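Local coordinates for protein phosphatase Slingshot homolog 2 (Homo sapiens, PDB 2NT2) that dephosphorylates and thereby activates cofilin, promoting actin filament disassembly, through the dual-specificity phosphatase domain that makes up this chain, at residues T5-S15 with Y117-T125; W67-K78 with S97-E106. The protein carries 1 engineered substitution. All coordinates share one frame; numbering follows the deposited sequence.

Contact 1: residues T5-S15 with Y117-T125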
loop_
_atom_site.group_PDB
_atom_site.type_symbol
_atom_site.label_atom_id
_atom_site.label_comp_id
_atom_site.label_asym_id
_atom_site.label_seq_id
_atom_site.Cartn_x
_atom_site.Cartn_y
_atom_site.Cartn_z
ATOM N N THR A 5 -7.804 0.273 6.722
ATOM C CA THR A 5 -7.685 1.644 7.221
ATOM C C THR A 5 -7.653 2.630 6.060
ATOM O O THR A 5 -6.776 2.539 5.204
ATOM C CB THR A 5 -6.429 1.835 8.087
ATOM O OG1 THR A 5 -6.396 0.859 9.129
ATOM C CG2 THR A 5 -6.470 3.195 8.773
ATOM N N GLN A 6 -8.600 3.565 6.051
ATOM C CA GLN A 6 -8.620 4.585 5.008
ATOM C C GLN A 6 -7.507 5.598 5.244
ATOM O O GLN A 6 -7.461 6.243 6.291
ATOM C CB GLN A 6 -9.970 5.307 4.933
ATOM C CG GLN A 6 -10.170 6.017 3.598
ATOM C CD GLN A 6 -11.580 6.513 3.367
ATOM O OE1 GLN A 6 -12.409 6.574 4.271
ATOM N NE2 GLN A 6 -11.868 6.881 2.121
ATOM N N ILE A 7 -6.617 5.731 4.261
ATOM C CA ILE A 7 -5.519 6.686 4.446
ATOM C C ILE A 7 -5.710 7.920 3.583
ATOM O O ILE A 7 -5.402 9.040 3.996
ATOM C CB ILE A 7 -4.166 6.018 4.152
ATOM C CG1 ILE A 7 -4.004 4.681 4.893
ATOM C CG2 ILE A 7 -3.028 6.960 4.473
ATOM C CD1 ILE A 7 -4.221 4.801 6.393
ATOM N N PHE A 8 -6.222 7.704 2.377
ATOM C CA PHE A 8 -6.611 8.818 1.519
ATOM C C PHE A 8 -8.003 8.559 0.957
ATOM O O PHE A 8 -8.515 7.472 1.229
ATOM C CB PHE A 8 -5.585 9.049 0.413
ATOM C CG PHE A 8 -4.234 9.448 0.997
ATOM C CD1 PHE A 8 -3.112 8.686 0.740
ATOM C CD2 PHE A 8 -4.119 10.581 1.786
ATOM C CE1 PHE A 8 -1.884 9.043 1.263
ATOM C CE2 PHE A 8 -2.900 10.948 2.325
ATOM C CZ PHE A 8 -1.785 10.173 2.054
ATOM N N GLU A 9 -8.564 9.533 0.253
ATOM C CA GLU A 9 -9.897 9.359 -0.317
ATOM C C GLU A 9 -9.971 8.037 -1.083
ATOM O O GLU A 9 -10.932 7.291 -0.949
ATOM C CB GLU A 9 -10.276 10.528 -1.218
ATOM C CG GLU A 9 -10.658 10.179 -2.641
ATOM C CD GLU A 9 -12.118 9.827 -2.830
ATOM O OE1 GLU A 9 -12.728 10.327 -3.796
ATOM O OE2 GLU A 9 -12.664 9.036 -2.022
ATOM N N HIS A 10 -8.905 7.768 -1.831
ATOM C CA HIS A 10 -8.841 6.634 -2.735
ATOM C C HIS A 10 -7.926 5.522 -2.257
ATOM O O HIS A 10 -7.554 4.652 -3.058
ATOM C CB HIS A 10 -8.382 7.128 -4.118
ATOM C CG HIS A 10 -7.003 7.715 -4.088
ATOM N ND1 HIS A 10 -6.652 8.783 -3.294
ATOM C CD2 HIS A 10 -5.879 7.370 -4.764
ATOM C CE1 HIS A 10 -5.374 9.074 -3.482
ATOM N NE2 HIS A 10 -4.879 8.228 -4.373
ATOM N N VAL A 11 -7.537 5.506 -0.982
ATOM C CA VAL A 11 -6.531 4.529 -0.548
ATOM C C VAL A 11 -6.894 3.894 0.788
ATOM O O VAL A 11 -7.110 4.594 1.780
ATOM C CB VAL A 11 -5.124 5.139 -0.413
ATOM C CG1 VAL A 11 -4.121 4.109 0.096
ATOM C CG2 VAL A 11 -4.652 5.729 -1.733
ATOM N N PHE A 12 -6.919 2.564 0.815
ATOM C CA PHE A 12 -7.066 1.835 2.073
ATOM C C PHE A 12 -5.816 0.997 2.335
ATOM O O PHE A 12 -5.223 0.483 1.387
ATOM C CB PHE A 12 -8.303 0.934 2.065
ATOM C CG PHE A 12 -9.597 1.675 2.378
ATOM C CD1 PHE A 12 -10.315 2.297 1.372
ATOM C CD2 PHE A 12 -10.070 1.738 3.678
ATOM C CE1 PHE A 12 -11.487 2.974 1.655
ATOM C CE2 PHE A 12 -11.238 2.416 3.972
ATOM C CZ PHE A 12 -11.949 3.038 2.960
ATOM N N LEU A 13 -5.475 0.862 3.603
ATOM C CA LEU A 13 -4.372 0.010 4.047
ATOM C C LEU A 13 -4.896 -1.138 4.902
ATOM O O LEU A 13 -5.597 -0.900 5.894
ATOM C CB LEU A 13 -3.363 0.869 4.816
ATOM C CG LEU A 13 -2.109 0.146 5.318
ATOM C CD1 LEU A 13 -1.318 -0.384 4.135
ATOM C CD2 LEU A 13 -1.264 1.068 6.186
ATOM N N GLY A 14 -4.596 -2.392 4.556
ATOM C CA GLY A 14 -5.205 -3.504 5.274
ATOM C C GLY A 14 -4.463 -4.817 5.204
ATOM O O GLY A 14 -3.300 -4.906 4.816
ATOM N N SER A 15 -5.149 -5.896 5.589
ATOM C CA SER A 15 -4.569 -7.227 5.649
ATOM C C SER A 15 -5.206 -8.173 4.638
ATOM O O SER A 15 -6.112 -7.802 3.891
ATOM C CB SER A 15 -4.723 -7.812 7.061
ATOM O OG SER A 15 -6.097 -7.932 7.408
ATOM N N TYR A 117 1.746 10.372 9.425
ATOM C CA TYR A 117 0.370 10.445 8.942
ATOM C C TYR A 117 -0.251 9.050 8.944
ATOM O O TYR A 117 -1.344 8.830 9.456
ATOM C CB TYR A 117 0.327 11.052 7.544
ATOM C CG TYR A 117 -1.062 11.167 6.961
ATOM C CD1 TYR A 117 -1.884 12.243 7.284
ATOM C CD2 TYR A 117 -1.554 10.202 6.090
ATOM C CE1 TYR A 117 -3.153 12.342 6.747
ATOM C CE2 TYR A 117 -2.826 10.299 5.551
ATOM C CZ TYR A 117 -3.621 11.375 5.886
ATOM O OH TYR A 117 -4.887 11.491 5.361
ATOM N N VAL A 118 0.492 8.108 8.369
ATOM C CA VAL A 118 0.030 6.732 8.247
ATOM C C VAL A 118 0.018 6.027 9.596
ATOM O O VAL A 118 -0.897 5.250 9.878
ATOM C CB VAL A 118 0.897 5.927 7.260
ATOM C CG1 VAL A 118 0.438 4.476 7.228
ATOM C CG2 VAL A 118 0.848 6.538 5.865
ATOM N N LYS A 119 1.007 6.301 10.440
ATOM C CA LYS A 119 1.089 5.614 11.731
ATOM C C LYS A 119 -0.089 5.985 12.626
ATOM O O LYS A 119 -0.609 5.144 13.357
ATOM C CB LYS A 119 2.405 5.929 12.437
ATOM C CG LYS A 119 2.482 5.426 13.869
ATOM C CD LYS A 119 2.718 3.923 13.918
ATOM C CE LYS A 119 3.258 3.494 15.272
ATOM N NZ LYS A 119 3.239 2.015 15.456
ATOM N N GLU A 120 -0.500 7.241 12.548
ATOM C CA GLU A 120 -1.599 7.772 13.345
ATOM C C GLU A 120 -2.902 7.030 13.095
ATOM O O GLU A 120 -3.622 6.692 14.035
ATOM C CB GLU A 120 -1.798 9.262 13.056
ATOM C CG GLU A 120 -1.761 10.119 14.313
ATOM C CD GLU A 120 -2.576 11.386 14.172
ATOM O OE1 GLU A 120 -3.809 11.325 14.371
ATOM O OE2 GLU A 120 -1.986 12.448 13.873
ATOM N N ARG A 121 -3.231 6.770 11.834
ATOM C CA ARG A 121 -4.458 6.054 11.502
ATOM C C ARG A 121 -4.313 4.548 11.623
ATOM O O ARG A 121 -5.205 3.852 12.109
ATOM C CB ARG A 121 -4.889 6.427 10.073
ATOM C CG ARG A 121 -5.314 7.876 9.985
ATOM C CD ARG A 121 -4.782 8.600 8.758
ATOM N NE ARG A 121 -4.530 10.009 9.074
ATOM C CZ ARG A 121 -5.385 10.999 8.849
ATOM N NH1 ARG A 121 -6.563 10.733 8.297
ATOM N NH2 ARG A 121 -5.066 12.241 9.181
ATOM N N ARG A 122 -3.175 4.025 11.175
ATOM C CA ARG A 122 -2.948 2.584 11.308
ATOM C C ARG A 122 -1.789 2.323 12.265
ATOM O O ARG A 122 -0.639 2.192 11.858
ATOM C CB ARG A 122 -2.699 1.933 9.951
ATOM C CG ARG A 122 -2.540 0.425 10.037
ATOM C CD ARG A 122 -3.167 -0.273 8.840
ATOM N NE ARG A 122 -3.030 -1.725 8.973
ATOM C CZ ARG A 122 -4.064 -2.538 9.158
ATOM N NH1 ARG A 122 -5.287 -2.032 9.215
ATOM N NH2 ARG A 122 -3.869 -3.843 9.273
ATOM N N THR A 123 -2.126 2.286 13.544
ATOM C CA THR A 123 -1.191 2.175 14.644
ATOM C C THR A 123 -0.310 0.942 14.555
ATOM O O THR A 123 0.818 0.941 15.061
ATOM C CB THR A 123 -1.955 2.175 15.987
ATOM O OG1 THR A 123 -2.726 0.978 16.116
ATOM C CG2 THR A 123 -2.946 3.334 16.005
ATOM N N VAL A 124 -0.781 -0.133 13.921
ATOM C CA VAL A 124 0.058 -1.330 13.850
ATOM C C VAL A 124 1.106 -1.211 12.747
ATOM O O VAL A 124 1.986 -2.072 12.646
ATOM C CB VAL A 124 -0.739 -2.627 13.646
ATOM C CG1 VAL A 124 -1.432 -3.037 14.934
ATOM C CG2 VAL A 124 -1.738 -2.492 12.511
ATOM N N THR A 125 1.028 -0.163 11.936
ATOM C CA THR A 125 2.011 0.052 10.881
ATOM C C THR A 125 3.438 -0.018 11.417
ATOM O O THR A 125 3.811 0.661 12.371
ATOM C CB THR A 125 1.836 1.403 10.162
ATOM O OG1 THR A 125 1.819 2.458 11.128
ATOM C CG2 THR A 125 0.508 1.439 9.422
HETATM O O HOH W 1 -6.659 -4.986 9.075
#
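The side chain of R122 runs past T5 and L13, and its polar end is gripped from several sides. NH1 of R122 donates to OG1 of T5 at 3.1 Å along a fairly straight path (160°), with the hydroxyl lying in the guanidinium plane. One face of the same group rests on the backbone at L13 and G14, while its aliphatic part packs against leucine: CD of R122 lies 3.5 Å from CD2 of L13. With CG anti to the backbone N (chi1 -177°), the chain of R122 is carried off the end of helix 111-121 toward the hairpin. M90 and G91, in the phosphate-binding loop, accept from NH2 and NE through their carbonyls, and water 1 also accepts from NH2; the arginine thus ties the hairpin to the active-site loop. Strands 5-8 and 11-14 form that hairpin at one margin of the mixed sheet of the dual-specificity phosphatase fold, and a classic beta bulge sets I7 and F8 against V11. Beside the bulge, Y117 reaches across to the strand. Its hydroxyl donates to O of I7 at 2.9 Å, nearly along the C=O axis, and that oxygen sits at the ring edge of Y117. The F8 and Y117 planes are almost parallel, at 11°, but slid apart until little overlap remains. CG2 of I7 packs 3.5 Å from CE2 of Y117, and W109 meets Y117 edge-to-face. One residue further along the helix, CG1 of V118 lies 3.9 Å from CD2 of L13.

Contact 2: residues W67-K78 with S97-E106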
loop_
_atom_site.group_PDB
_atom_site.type_symbol
_atom_site.label_atom_id
_atom_site.label_comp_id
_atom_site.label_asym_id
_atom_site.label_seq_id
_atom_site.Cartn_x
_atom_site.Cartn_y
_atom_site.Cartn_z
ATOM N N TRP A 67 7.997 0.969 -6.235
ATOM C CA TRP A 67 7.039 1.972 -5.778
ATOM C C TRP A 67 6.464 2.799 -6.936
ATOM O O TRP A 67 5.388 3.390 -6.760
ATOM C CB TRP A 67 7.472 2.915 -4.712
ATOM C CG TRP A 67 8.242 2.653 -3.498
ATOM C CD1 TRP A 67 9.401 3.336 -3.257
ATOM C CD2 TRP A 67 8.087 1.786 -2.370
ATOM N NE1 TRP A 67 9.976 2.952 -2.064
ATOM C CE2 TRP A 67 9.175 1.993 -1.505
ATOM C CE3 TRP A 67 7.109 0.845 -2.030
ATOM C CZ2 TRP A 67 9.329 1.299 -0.304
ATOM C CZ3 TRP A 67 7.267 0.160 -0.841
ATOM C CH2 TRP A 67 8.358 0.389 0.002
ATOM N N ASN A 68 7.108 2.873 -8.097
ATOM C CA ASN A 68 6.505 3.654 -9.182
ATOM C C ASN A 68 5.410 2.849 -9.877
ATOM O O ASN A 68 4.434 3.398 -10.372
ATOM C CB ASN A 68 7.561 4.120 -10.175
ATOM C CG ASN A 68 6.972 4.685 -11.453
ATOM O OD1 ASN A 68 6.836 3.968 -12.447
ATOM N ND2 ASN A 68 6.633 5.968 -11.453
ATOM N N ASP A 69 5.582 1.533 -9.859
ATOM C CA ASP A 69 4.570 0.584 -10.296
ATOM C C ASP A 69 3.342 0.700 -9.392
ATOM O O ASP A 69 2.200 0.751 -9.839
ATOM C CB ASP A 69 5.090 -0.849 -10.203
ATOM C CG ASP A 69 6.072 -1.232 -11.284
ATOM O OD1 ASP A 69 6.472 -0.358 -12.081
ATOM O OD2 ASP A 69 6.449 -2.426 -11.336
ATOM N N THR A 70 3.622 0.727 -8.091
ATOM C CA THR A 70 2.564 0.888 -7.096
ATOM C C THR A 70 1.923 2.262 -7.260
ATOM O O THR A 70 0.699 2.405 -7.262
ATOM C CB THR A 70 3.103 0.683 -5.675
ATOM O OG1 THR A 70 4.143 1.619 -5.376
ATOM C CG2 THR A 70 3.772 -0.688 -5.554
ATOM N N TYR A 71 2.775 3.268 -7.451
ATOM C CA TYR A 71 2.288 4.608 -7.733
ATOM C C TYR A 71 1.317 4.602 -8.914
ATOM O O TYR A 71 0.231 5.179 -8.814
ATOM C CB TYR A 71 3.445 5.572 -8.048
ATOM C CG TYR A 71 2.942 6.977 -8.314
ATOM C CD1 TYR A 71 2.615 7.813 -7.250
ATOM C CD2 TYR A 71 2.790 7.473 -9.599
ATOM C CE1 TYR A 71 2.155 9.098 -7.465
ATOM C CE2 TYR A 71 2.329 8.758 -9.825
ATOM C CZ TYR A 71 2.013 9.566 -8.754
ATOM O OH TYR A 71 1.555 10.845 -8.963
ATOM N N LYS A 72 1.734 3.974 -10.003
ATOM C CA LYS A 72 0.981 3.893 -11.246
ATOM C C LYS A 72 -0.427 3.342 -11.027
ATOM O O LYS A 72 -1.418 3.890 -11.504
ATOM C CB LYS A 72 1.732 3.007 -12.246
ATOM C CG LYS A 72 1.590 3.410 -13.699
ATOM C CD LYS A 72 0.823 2.372 -14.508
ATOM C CE LYS A 72 -0.269 2.994 -15.364
ATOM N NZ LYS A 72 -1.359 3.590 -14.537
ATOM N N PHE A 73 -0.494 2.222 -10.314
ATOM C CA PHE A 73 -1.754 1.548 -10.069
ATOM C C PHE A 73 -2.692 2.388 -9.205
ATOM O O PHE A 73 -3.855 2.578 -9.565
ATOM C CB PHE A 73 -1.501 0.189 -9.409
ATOM C CG PHE A 73 -2.743 -0.690 -9.361
ATOM C CD1 PHE A 73 -3.257 -1.228 -10.529
ATOM C CD2 PHE A 73 -3.371 -0.964 -8.158
ATOM C CE1 PHE A 73 -4.381 -2.027 -10.503
ATOM C CE2 PHE A 73 -4.499 -1.763 -8.126
ATOM C CZ PHE A 73 -5.002 -2.297 -9.299
ATOM N N ILE A 74 -2.179 2.866 -8.078
ATOM C CA ILE A 74 -2.982 3.622 -7.126
ATOM C C ILE A 74 -3.484 4.918 -7.760
ATOM O O ILE A 74 -4.608 5.344 -7.517
ATOM C CB ILE A 74 -2.186 3.988 -5.856
ATOM C CG1 ILE A 74 -1.662 2.798 -5.051
ATOM C CG2 ILE A 74 -3.005 4.913 -4.965
ATOM C CD1 ILE A 74 -0.729 3.196 -3.927
ATOM N N SER A 75 -2.613 5.534 -8.554
ATOM C CA SER A 75 -2.953 6.712 -9.339
ATOM C C SER A 75 -4.067 6.362 -10.326
ATOM O O SER A 75 -4.972 7.152 -10.589
ATOM C CB SER A 75 -1.717 7.245 -10.062
ATOM O OG SER A 75 -1.975 7.545 -11.422
ATOM N N LYS A 76 -3.992 5.147 -10.855
ATOM C CA LYS A 76 -5.024 4.616 -11.736
ATOM C C LYS A 76 -6.374 4.559 -11.038
ATOM O O LYS A 76 -7.394 4.954 -11.603
ATOM C CB LYS A 76 -4.611 3.228 -12.227
ATOM C CG LYS A 76 -5.662 2.516 -13.063
ATOM C CD LYS A 76 -5.125 1.180 -13.562
ATOM C CE LYS A 76 -5.828 0.738 -14.839
ATOM N NZ LYS A 76 -5.220 -0.504 -15.392
ATOM N N ALA A 77 -6.394 4.095 -9.791
ATOM C CA ALA A 77 -7.652 3.980 -9.060
ATOM C C ALA A 77 -8.356 5.335 -8.988
ATOM O O ALA A 77 -9.489 5.481 -9.441
ATOM C CB ALA A 77 -7.428 3.413 -7.672
ATOM N N LYS A 78 -7.666 6.319 -8.435
ATOM C CA LYS A 78 -8.148 7.693 -8.373
ATOM C C LYS A 78 -8.633 8.181 -9.735
ATOM O O LYS A 78 -9.643 8.875 -9.840
ATOM C CB LYS A 78 -7.047 8.616 -7.848
ATOM C CG LYS A 78 -6.806 9.896 -8.627
ATOM C CD LYS A 78 -5.396 10.427 -8.407
ATOM C CE LYS A 78 -4.564 10.265 -9.670
ATOM N NZ LYS A 78 -3.316 11.070 -9.619
ATOM N N SER A 97 4.545 0.335 4.180
ATOM C CA SER A 97 5.667 0.993 3.538
ATOM C C SER A 97 5.274 1.553 2.175
ATOM O O SER A 97 5.573 2.701 1.853
ATOM C CB SER A 97 6.835 0.016 3.358
ATOM O OG SER A 97 7.011 -0.782 4.511
ATOM N N THR A 98 4.608 0.721 1.381
ATOM C CA THR A 98 4.153 1.133 0.058
ATOM C C THR A 98 3.261 2.366 0.143
ATOM O O THR A 98 3.430 3.327 -0.601
ATOM C CB THR A 98 3.371 0.001 -0.639
ATOM O OG1 THR A 98 4.239 -1.116 -0.839
ATOM C CG2 THR A 98 2.905 0.455 -2.013
ATOM N N VAL A 99 2.324 2.331 1.087
ATOM C CA VAL A 99 1.417 3.462 1.276
ATOM C C VAL A 99 2.182 4.714 1.685
ATOM O O VAL A 99 1.904 5.818 1.218
ATOM C CB VAL A 99 0.332 3.156 2.323
ATOM C CG1 VAL A 99 -0.363 4.441 2.737
ATOM C CG2 VAL A 99 -0.678 2.153 1.790
ATOM N N ILE A 100 3.184 4.557 2.553
ATOM C CA ILE A 100 3.946 5.724 2.988
ATOM C C ILE A 100 4.676 6.361 1.806
ATOM O O ILE A 100 4.689 7.581 1.667
ATOM C CB ILE A 100 4.948 5.384 4.102
ATOM C CG1 ILE A 100 4.315 5.068 5.454
ATOM C CG2 ILE A 100 5.962 6.514 4.245
ATOM C CD1 ILE A 100 4.960 3.935 6.220
ATOM N N ALA A 101 5.285 5.530 0.969
ATOM C CA ALA A 101 6.003 5.963 -0.214
ATOM C C ALA A 101 5.086 6.691 -1.187
ATOM O O ALA A 101 5.464 7.707 -1.761
ATOM C CB ALA A 101 6.649 4.778 -0.919
ATOM N N TYR A 102 3.882 6.160 -1.400
ATOM C CA TYR A 102 2.968 6.822 -2.332
ATOM C C TYR A 102 2.655 8.246 -1.868
ATOM O O TYR A 102 2.657 9.178 -2.670
ATOM C CB TYR A 102 1.678 6.021 -2.484
ATOM C CG TYR A 102 0.606 6.750 -3.267
ATOM C CD1 TYR A 102 0.678 6.842 -4.651
ATOM C CD2 TYR A 102 -0.473 7.343 -2.627
ATOM C CE1 TYR A 102 -0.291 7.505 -5.378
ATOM C CE2 TYR A 102 -1.450 8.008 -3.346
ATOM C CZ TYR A 102 -1.355 8.086 -4.721
ATOM O OH TYR A 102 -2.332 8.748 -5.432
ATOM N N ALA A 103 2.395 8.411 -0.579
ATOM C CA ALA A 103 2.090 9.712 0.005
ATOM C C ALA A 103 3.248 10.690 -0.140
ATOM O O ALA A 103 3.054 11.868 -0.463
ATOM C CB ALA A 103 1.694 9.560 1.465
ATOM N N MET A 104 4.473 10.214 0.069
ATOM C CA MET A 104 5.660 11.040 -0.159
ATOM C C MET A 104 5.682 11.545 -1.600
ATOM O O MET A 104 5.799 12.734 -1.879
ATOM C CB MET A 104 6.930 10.232 0.094
ATOM C CG MET A 104 7.274 9.985 1.547
ATOM S SD MET A 104 8.531 8.710 1.774
ATOM C CE MET A 104 9.969 9.494 1.063
ATOM N N LYS A 105 5.560 10.593 -2.521
ATOM C CA LYS A 105 5.549 10.916 -3.942
ATOM C C LYS A 105 4.371 11.808 -4.323
ATOM O O LYS A 105 4.544 12.864 -4.931
ATOM C CB LYS A 105 5.504 9.631 -4.777
ATOM C CG LYS A 105 5.725 9.894 -6.261
ATOM C CD LYS A 105 6.401 8.718 -6.949
ATOM C CE LYS A 105 6.135 8.759 -8.450
ATOM N NZ LYS A 105 6.495 10.086 -9.027
ATOM N N GLU A 106 3.171 11.369 -3.966
ATOM C CA GLU A 106 1.928 11.995 -4.397
ATOM C C GLU A 106 1.745 13.391 -3.829
ATOM O O GLU A 106 1.479 14.338 -4.580
ATOM C CB GLU A 106 0.741 11.102 -4.025
ATOM C CG GLU A 106 -0.629 11.622 -4.395
ATOM C CD GLU A 106 -0.813 11.896 -5.870
ATOM O OE1 GLU A 106 -0.820 10.964 -6.696
ATOM O OE2 GLU A 106 -0.958 13.089 -6.222
HETATM O O HOH W 2 3.877 3.685 -3.450
#
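The indole of W67 has CB of A101 over one face, 3.6 Å from the centroid of its five-membered ring, a CH-pi contact. At the edge of the indole, in its plane, lies OG1 of T98, a hydroxyl that is hydrogen-bonded to O of R94 in its own helix. Y138 of helix 129-143 meets W67 edge-to-face. This ring is one of three that join two helices of the dual-specificity phosphatase domain: 67-79, and 94-107, which follows the phosphate-binding loop. Their segment axes pass 9.7 Å apart and cross at -76°, and the contacts run along the first helix from W67 to K78. On the ring of Y102, CG2 of I74 lies over one face and CB of E106, from the same helix as Y102, over the opposite one, both offset toward the rim. On Y71 a lysine supplies the cover, as CE of K105 sits centrally above the ring. The ammonium lies over the same face, NZ of K105 being 4.4 Å from the centroid of Y71, so CH-pi and cation-pi contacts act together. Y71 and Y102 each hold CG anti to the backbone N (chi1 -179° for Y71), which directs the rings into the interface between the helices. There they meet obliquely, CD1 to CD1 at 3.4 Å, with planes 39° apart. Toward the far end, NZ of K78 and OE1 of E106 form a long salt bridge. Nearer W67, CG2 of T98 packs against T70, and water 2 bridges the helices by donating to OG1 of T70 at 2.8 Å and to O of T98 at 2.9 Å.

Contact 2 is nested along the chain inside the loop closed by contact 1, and the two centres are about 13 Å apart. The hairpin of contact 1 packs on helix 94-107 of contact 2: CD1 of L13 packs 3.5 Å from CG2 of V99, and CZ of F8 lies 3.6 Å from CB of A103. A probable hydrogen bond, 2.8 Å from NE2 of H10 to OH of Y102, joins the hairpin turn to the helix pair. Both contacts come close to the catalytic position S88, engineered here in place of the residue that forms the phosphocysteine intermediate. The side chain of S15 lies about 6 Å from that of S88, and that of T98 about 8 Å.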